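Local coordinates for hypothetical protein Atu1826 (Agrobacterium tumefaciens, PDB 2I3D) that is of unknown function but is probably an alpha/beta hydrolase, with a serine-hydrolase-like fold and sequence kinship to the X-Pro dipeptidyl-peptidases of family S15, at residues E36-P41 with G61-Q66; F97-G102 with N157-S162; G189-L194 with I202-L207. All coordinates share one frame; numbering follows the deposited sequence.

Interaction 1 of 3, residues E36-P41 with G61-Q66; sequences EGRYQP and GTMNNQ
G37 on strand 33-40 and M63 in the loop leading to helix 66-77 mark the nearest backbone approach, their CA atoms 7.7 Å apart, and M63, present as selenomethionine, spans the gap. The strand belongs to the central mixed sheet of an alpha/beta-hydrolase fold, while M63 rides on a type I beta turn from T62 to N65. That turn closes with a backbone bond from N65 N to T62 O and overlaps an ST turn in which T62 OG1 accepts from N64 N. The M63 chain runs extended beyond CG, crossing the side chains of E36 and R38 at about right angles. Its SE passes over the strand backbone, 4.1 Å from G37 CA. The methyl lies against both charged groups, at the corner they form, with M63 CE 3.7 Å from E36 CD. In the modelled conformer R38 bends back at chi2 (-64°), and NH1 donates to G37 O at 2.8 Å from above the carbonyl plane. The salt bridge from R38 NH2 to E36 OE2 is long, 3.8 Å, while E36 OE1 accepts from R92 N and N86 ND2. In that R38 conformer, M63 CE lies over one guanidinium face, 3.4 Å from R38 CZ.

Interaction 2 of 3, residues F97-G102 with N157-S162; sequences FDHGAG and NTYDFS
With CG anti to the backbone N (chi1 174°), H99 reaches from its loop to Y159, whose CG lies anti to its carbonyl carbon (chi1 -63°); the two side chains run antiparallel alongside each other. H99 NE2 arrives at the edge of the phenol ring, near its plane, 3.8 Å from Y159 CE1. The rings are oblique, their planes at 56°. Water supplies the polar links: one molecule donates to H99 O at 2.9 Å and bonds Y159 OH, while another, in the plane of the imidazole, bonds H99 NE2 and donates to T158 O. Here a small direct contact is reinforced by solvent bridges.

Each loop is also braced internally by an Asx turn. D98 OD1 takes G100 N on its anti lone pair and G102 N, at 2.9 Å, on its syn lone pair, thereby tying the loop to the first turn of the helix. D160 OD1 likewise accepts from both S162 N and S162 OG.

W134 of helix 131-142 stacks on Y159, and its ring also meets that of H99. The contact thus bridges the start of helix 101-117 and the loop between strands 146-152 and 171-176, with Y159 near a probable nucleophile elbow after strand 124-129.

Interaction 3 of 3, residues G189-L194 with I202-L207; sequences GLVEKL and ITHRTL
V191 meets H204 through a CH-pi contact. The methyl CG2 sits over the centre of one imidazole face, 3.8 Å from the H204 ring centroid and 13° off the ring normal. The other methyl comes in at the ND1 side, with V191 CG1 3.7 Å from H204 ND1, so both methyls touch the histidine, and CG1 is shared with I202. H204 presents its ring by placing CG anti to the backbone N (chi1 175°), which lays the imidazole against V191. At the far end of the ring, NE2 has a weak hydrogen bond with N175 on the adjoining strand 171-176.

Helix 184-195 and strand 202-207 are the last two elements of a right-handed beta-alpha-beta crossover that starts from strand 171-176, the usual way in which an alpha/beta-hydrolase sheet gains a parallel strand. The short segments run almost antiparallel, at 159°, with their axes 9.5 Å apart at closest approach. Strand 202-207 is the outermost one on this side of the sheet within the chain, and its backbone pairs with strand 171-176 through T203, R205 and L207.

The remaining contacts are purely apolar and centre on I202. Its two branches divide the work: CG2 reaches V191 CG1 at 4.0 Å, whereas CG1 lies 3.7 Å from L194 CB. Beyond these, I202 CD1 extends to L194 CD1 at 4.1 Å. V191 and L194, one turn apart on the same helix face, also rest on I173 of strand 171-176, and L194 touches L164 in the preceding loop.

In the fold
The three contacts follow one another along the chain, each closing before the next opens, and show how an alpha/beta-hydrolase fold built on one sheet brings distant segments together. Interactions 1 and 3 reach the same mixed sheet on opposite sides of the chain's centre, their centres about 27 Å apart: strand 33-40 lies near one end and strand 202-207 is the outermost at the other within the chain. Interaction 2, of loops and a helix start, is centred about 21 Å from interaction 1, without touching it, and about 19 Å from interaction 3. Interactions 2 and 3 do meet, F161 CB packing 3.8 Å from L190 CD1, so the 157-162 loop connects the putative active-site region with helix 184-195.

Interaction 1 of 3, residues E36-P41 with G61-Q66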
# COMPACT_ATOMS: atom_id res chain seq x y z
N GLU B 36 -9.60 13.68 -7.56
CA GLU B 36 -8.98 13.99 -6.30
C GLU B 36 -7.44 13.86 -6.43
O GLU B 36 -6.94 12.88 -6.98
CB GLU B 36 -9.53 12.99 -5.27
CG GLU B 36 -8.91 13.06 -3.94
CD GLU B 36 -9.42 12.00 -2.98
OE1 GLU B 36 -9.74 10.83 -3.36
OE2 GLU B 36 -9.45 12.36 -1.80
N GLY B 37 -6.70 14.85 -5.91
CA GLY B 37 -5.22 14.80 -5.99
C GLY B 37 -4.53 15.34 -4.76
O GLY B 37 -5.20 15.84 -3.82
N ARG B 38 -3.20 15.18 -4.76
CA ARG B 38 -2.30 15.77 -3.77
C ARG B 38 -1.20 16.45 -4.54
O ARG B 38 -0.54 15.82 -5.38
CB ARG B 38 -1.71 14.70 -2.83
CG ARG B 38 -2.75 13.97 -2.01
CD ARG B 38 -3.46 14.92 -1.03
NE ARG B 38 -4.47 14.23 -0.24
CZ ARG B 38 -5.78 14.25 -0.46
NH1 ARG B 38 -6.30 14.96 -1.45
NH2 ARG B 38 -6.60 13.57 0.33
N TYR B 39 -1.00 17.73 -4.26
CA TYR B 39 -0.22 18.63 -5.08
C TYR B 39 0.77 19.42 -4.25
O TYR B 39 0.39 20.04 -3.25
CB TYR B 39 -1.20 19.58 -5.75
CG TYR B 39 -0.65 20.84 -6.34
CD1 TYR B 39 0.25 20.82 -7.41
CD2 TYR B 39 -1.12 22.09 -5.89
CE1 TYR B 39 0.72 22.04 -7.98
CE2 TYR B 39 -0.68 23.28 -6.46
CZ TYR B 39 0.23 23.25 -7.50
OH TYR B 39 0.66 24.45 -8.04
N GLN B 40 2.04 19.40 -4.65
CA GLN B 40 3.08 20.21 -4.00
C GLN B 40 3.85 21.01 -5.04
O GLN B 40 4.70 20.44 -5.76
CB GLN B 40 4.09 19.37 -3.22
CG GLN B 40 3.51 18.52 -2.10
CD GLN B 40 3.43 19.26 -0.78
OE1 GLN B 40 2.75 18.81 0.16
NE2 GLN B 40 4.11 20.41 -0.69
N PRO B 41 3.59 22.33 -5.12
CA PRO B 41 4.33 23.09 -6.12
C PRO B 41 5.80 23.31 -5.72
O PRO B 41 6.13 23.38 -4.53
CB PRO B 41 3.58 24.43 -6.18
CG PRO B 41 3.01 24.60 -4.80
CD PRO B 41 2.67 23.18 -4.34
N GLY B 61 -4.70 -0.41 -5.67
CA GLY B 61 -4.10 0.87 -6.11
C GLY B 61 -4.91 2.10 -5.67
O GLY B 61 -6.13 2.16 -5.93
N THR B 62 -4.23 3.04 -5.01
CA THR B 62 -4.72 4.39 -4.77
C THR B 62 -3.50 5.33 -4.75
O THR B 62 -2.34 4.89 -4.69
CB THR B 62 -5.47 4.56 -3.41
OG1 THR B 62 -4.50 4.72 -2.36
CG2 THR B 62 -6.48 3.40 -3.13
N MSE B 63 -3.76 6.63 -4.81
CA MSE B 63 -2.68 7.61 -4.71
C MSE B 63 -1.95 7.57 -3.38
O MSE B 63 -0.91 8.21 -3.24
CB MSE B 63 -3.22 9.02 -4.94
CG MSE B 63 -4.07 9.53 -3.75
SE MSE B 63 -4.86 11.20 -4.16
CE MSE B 63 -5.76 11.45 -2.46
N ASN B 64 -2.51 6.88 -2.39
CA ASN B 64 -1.77 6.81 -1.12
C ASN B 64 -1.07 5.50 -0.82
O ASN B 64 -0.54 5.35 0.28
CB ASN B 64 -2.65 7.22 0.03
CG ASN B 64 -3.07 8.68 -0.07
OD1 ASN B 64 -4.25 8.94 0.00
ND2 ASN B 64 -2.13 9.61 -0.32
N ASN B 65 -1.07 4.57 -1.80
CA ASN B 65 -0.19 3.41 -1.77
C ASN B 65 1.25 3.87 -1.40
O ASN B 65 1.71 4.92 -1.84
CB ASN B 65 -0.31 2.69 -3.14
CG ASN B 65 0.81 1.69 -3.42
OD1 ASN B 65 1.89 2.06 -3.86
ND2 ASN B 65 0.51 0.40 -3.28
N GLN B 66 1.96 3.10 -0.56
CA GLN B 66 3.27 3.58 -0.04
C GLN B 66 4.27 3.87 -1.17
O GLN B 66 4.98 4.84 -1.11
CB GLN B 66 3.89 2.61 0.97
CG GLN B 66 2.95 2.26 2.17
CD GLN B 66 2.34 3.52 2.89
OE1 GLN B 66 2.86 4.65 2.78
NE2 GLN B 66 1.27 3.30 3.63

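Interaction 2 of 3, residues F97-G102 with N157-S162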
# COMPACT_ATOMS: atom_id res chain seq x y z
N PHE B 97 -14.25 2.99 -13.35
CA PHE B 97 -12.97 2.56 -13.88
C PHE B 97 -13.18 1.87 -15.23
O PHE B 97 -14.23 1.27 -15.47
CB PHE B 97 -12.28 1.66 -12.86
CG PHE B 97 -10.77 1.65 -12.97
CD1 PHE B 97 -9.98 2.60 -12.29
CD2 PHE B 97 -10.15 0.66 -13.74
CE1 PHE B 97 -8.57 2.57 -12.39
CE2 PHE B 97 -8.79 0.61 -13.86
CZ PHE B 97 -7.98 1.55 -13.17
N ASP B 98 -12.24 2.05 -16.15
CA ASP B 98 -12.32 1.33 -17.40
C ASP B 98 -10.96 0.74 -17.76
O ASP B 98 -10.01 0.87 -16.99
CB ASP B 98 -12.94 2.18 -18.51
CG ASP B 98 -12.07 3.35 -18.94
OD1 ASP B 98 -10.85 3.17 -19.12
OD2 ASP B 98 -12.61 4.46 -19.13
N HIS B 99 -10.89 0.03 -18.87
CA HIS B 99 -9.73 -0.81 -19.13
C HIS B 99 -8.46 0.01 -19.23
O HIS B 99 -7.38 -0.51 -18.96
CB HIS B 99 -9.90 -1.64 -20.40
CG HIS B 99 -8.67 -2.40 -20.78
ND1 HIS B 99 -7.73 -1.92 -21.67
CD2 HIS B 99 -8.19 -3.59 -20.33
CE1 HIS B 99 -6.73 -2.79 -21.76
NE2 HIS B 99 -7.00 -3.82 -20.98
N GLY B 100 -8.55 1.30 -19.56
CA GLY B 100 -7.32 2.11 -19.61
C GLY B 100 -7.51 3.43 -20.31
O GLY B 100 -6.92 4.42 -19.92
N ALA B 101 -8.32 3.47 -21.37
CA ALA B 101 -8.52 4.75 -22.08
C ALA B 101 -8.93 5.91 -21.16
O ALA B 101 -8.41 7.04 -21.27
CB ALA B 101 -9.53 4.59 -23.22
N GLY B 102 -9.89 5.65 -20.27
CA GLY B 102 -10.32 6.72 -19.36
C GLY B 102 -9.21 7.18 -18.43
O GLY B 102 -9.07 8.36 -18.12
N ASN B 157 2.77 -8.57 -20.09
CA ASN B 157 2.03 -9.78 -20.37
C ASN B 157 0.51 -9.56 -20.22
O ASN B 157 -0.26 -10.36 -20.73
CB ASN B 157 2.50 -10.94 -19.43
CG ASN B 157 2.39 -10.60 -17.91
OD1 ASN B 157 2.46 -9.45 -17.52
ND2 ASN B 157 2.16 -11.65 -17.07
N THR B 158 0.11 -8.48 -19.53
CA THR B 158 -1.32 -8.20 -19.25
C THR B 158 -1.84 -7.00 -20.05
O THR B 158 -3.03 -6.97 -20.44
CB THR B 158 -1.48 -7.87 -17.73
OG1 THR B 158 -0.95 -8.94 -16.95
CG2 THR B 158 -2.96 -7.59 -17.39
N TYR B 159 -0.97 -6.00 -20.23
CA TYR B 159 -1.33 -4.78 -20.96
C TYR B 159 -0.37 -4.65 -22.13
O TYR B 159 0.79 -5.10 -22.03
CB TYR B 159 -1.23 -3.54 -20.06
CG TYR B 159 -2.22 -3.63 -18.91
CD1 TYR B 159 -3.60 -3.56 -19.16
CD2 TYR B 159 -1.80 -3.77 -17.60
CE1 TYR B 159 -4.51 -3.64 -18.14
CE2 TYR B 159 -2.74 -3.87 -16.55
CZ TYR B 159 -4.08 -3.82 -16.85
OH TYR B 159 -4.99 -3.89 -15.82
N ASP B 160 -0.87 -4.06 -23.20
CA ASP B 160 -0.14 -3.95 -24.46
C ASP B 160 0.81 -2.73 -24.44
O ASP B 160 0.37 -1.59 -24.47
CB ASP B 160 -1.19 -3.82 -25.58
CG ASP B 160 -0.57 -3.64 -26.95
OD1 ASP B 160 0.64 -3.97 -27.13
OD2 ASP B 160 -1.33 -3.19 -27.86
N PHE B 161 2.12 -2.98 -24.47
CA PHE B 161 3.10 -1.85 -24.53
C PHE B 161 3.63 -1.57 -25.95
O PHE B 161 4.63 -0.86 -26.10
CB PHE B 161 4.28 -2.15 -23.60
CG PHE B 161 3.96 -1.93 -22.15
CD1 PHE B 161 4.47 -0.85 -21.47
CD2 PHE B 161 3.19 -2.87 -21.46
CE1 PHE B 161 4.17 -0.64 -20.10
CE2 PHE B 161 2.89 -2.74 -20.07
CZ PHE B 161 3.40 -1.60 -19.38
N SER B 162 3.01 -2.18 -26.96
CA SER B 162 3.63 -2.17 -28.26
C SER B 162 3.46 -0.78 -28.92
O SER B 162 4.10 -0.52 -29.94
CB SER B 162 3.12 -3.32 -29.13
OG SER B 162 1.89 -2.99 -29.60
O HOH W 1 -4.83 -5.76 -22.18
O HOH W 2 -7.48 -2.35 -16.75
O HOH W 3 -5.66 -6.52 -20.02

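Interaction 3 of 3, residues G189-L194 with I202-L207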
# COMPACT_ATOMS: atom_id res chain seq x y z
N GLY B 189 11.54 -9.11 -21.88
CA GLY B 189 11.18 -9.05 -23.30
C GLY B 189 10.80 -7.64 -23.72
O GLY B 189 11.18 -7.18 -24.81
N LEU B 190 10.04 -6.93 -22.86
CA LEU B 190 9.70 -5.54 -23.16
C LEU B 190 11.00 -4.68 -23.17
O LEU B 190 11.23 -3.88 -24.08
CB LEU B 190 8.77 -4.97 -22.09
CG LEU B 190 8.60 -3.44 -22.03
CD1 LEU B 190 8.00 -2.90 -23.32
CD2 LEU B 190 7.76 -2.98 -20.79
N VAL B 191 11.84 -4.87 -22.15
CA VAL B 191 13.08 -4.10 -22.07
C VAL B 191 13.97 -4.37 -23.29
O VAL B 191 14.49 -3.44 -23.88
CB VAL B 191 13.82 -4.38 -20.80
CG1 VAL B 191 15.18 -3.66 -20.78
CG2 VAL B 191 12.96 -3.88 -19.62
N GLU B 192 14.12 -5.65 -23.67
CA GLU B 192 14.94 -5.98 -24.86
C GLU B 192 14.41 -5.29 -26.11
O GLU B 192 15.21 -4.79 -26.95
CB GLU B 192 15.00 -7.49 -25.08
CG GLU B 192 15.89 -8.22 -24.09
CD GLU B 192 17.37 -7.90 -24.28
OE1 GLU B 192 17.94 -8.15 -25.36
OE2 GLU B 192 17.97 -7.39 -23.33
N LYS B 193 13.08 -5.24 -26.28
CA LYS B 193 12.48 -4.51 -27.41
C LYS B 193 12.86 -3.02 -27.37
O LYS B 193 13.33 -2.46 -28.35
CB LYS B 193 10.95 -4.73 -27.42
CG LYS B 193 10.13 -3.82 -28.32
CD LYS B 193 10.44 -4.13 -29.75
CE LYS B 193 9.64 -3.21 -30.66
NZ LYS B 193 10.08 -3.32 -32.08
N LEU B 194 12.73 -2.40 -26.20
CA LEU B 194 13.01 -0.98 -26.08
C LEU B 194 14.48 -0.70 -26.31
O LEU B 194 14.81 0.37 -26.85
CB LEU B 194 12.60 -0.44 -24.71
CG LEU B 194 11.09 -0.52 -24.48
CD1 LEU B 194 10.73 0.12 -23.11
CD2 LEU B 194 10.28 0.09 -25.66
N ILE B 202 17.55 2.83 -21.76
CA ILE B 202 16.66 2.16 -20.80
C ILE B 202 17.53 1.62 -19.66
O ILE B 202 18.41 0.76 -19.89
CB ILE B 202 15.82 1.02 -21.44
CG1 ILE B 202 14.94 1.56 -22.57
CG2 ILE B 202 14.96 0.33 -20.39
CD1 ILE B 202 13.88 2.59 -22.16
N THR B 203 17.33 2.15 -18.46
CA THR B 203 18.04 1.63 -17.27
C THR B 203 17.08 0.62 -16.66
O THR B 203 15.96 0.99 -16.26
CB THR B 203 18.38 2.77 -16.28
OG1 THR B 203 19.37 3.62 -16.91
CG2 THR B 203 18.94 2.21 -14.97
N HIS B 204 17.48 -0.64 -16.63
CA HIS B 204 16.59 -1.70 -16.18
C HIS B 204 17.22 -2.40 -14.98
O HIS B 204 18.26 -3.07 -15.11
CB HIS B 204 16.36 -2.73 -17.28
CG HIS B 204 15.56 -3.90 -16.84
ND1 HIS B 204 15.68 -5.16 -17.40
CD2 HIS B 204 14.62 -4.01 -15.87
CE1 HIS B 204 14.83 -5.99 -16.81
NE2 HIS B 204 14.16 -5.31 -15.88
N ARG B 205 16.60 -2.24 -13.80
CA ARG B 205 17.09 -2.92 -12.62
C ARG B 205 16.11 -4.01 -12.22
O ARG B 205 14.92 -3.76 -12.14
CB ARG B 205 17.24 -1.89 -11.48
CG ARG B 205 17.71 -2.47 -10.16
CD ARG B 205 19.22 -2.95 -10.21
NE ARG B 205 19.48 -3.75 -9.02
CZ ARG B 205 20.20 -4.86 -8.99
NH1 ARG B 205 20.82 -5.31 -10.10
NH2 ARG B 205 20.36 -5.51 -7.84
N THR B 206 16.61 -5.20 -11.94
CA THR B 206 15.81 -6.29 -11.41
C THR B 206 16.22 -6.48 -9.95
O THR B 206 17.43 -6.71 -9.66
CB THR B 206 16.00 -7.58 -12.22
OG1 THR B 206 15.65 -7.34 -13.60
CG2 THR B 206 15.11 -8.74 -11.65
N LEU B 207 15.25 -6.35 -9.03
CA LEU B 207 15.57 -6.46 -7.60
C LEU B 207 15.39 -7.87 -7.11
O LEU B 207 14.28 -8.40 -7.15
CB LEU B 207 14.64 -5.59 -6.74
CG LEU B 207 14.81 -4.09 -6.77
CD1 LEU B 207 14.07 -3.47 -5.59
CD2 LEU B 207 16.26 -3.77 -6.67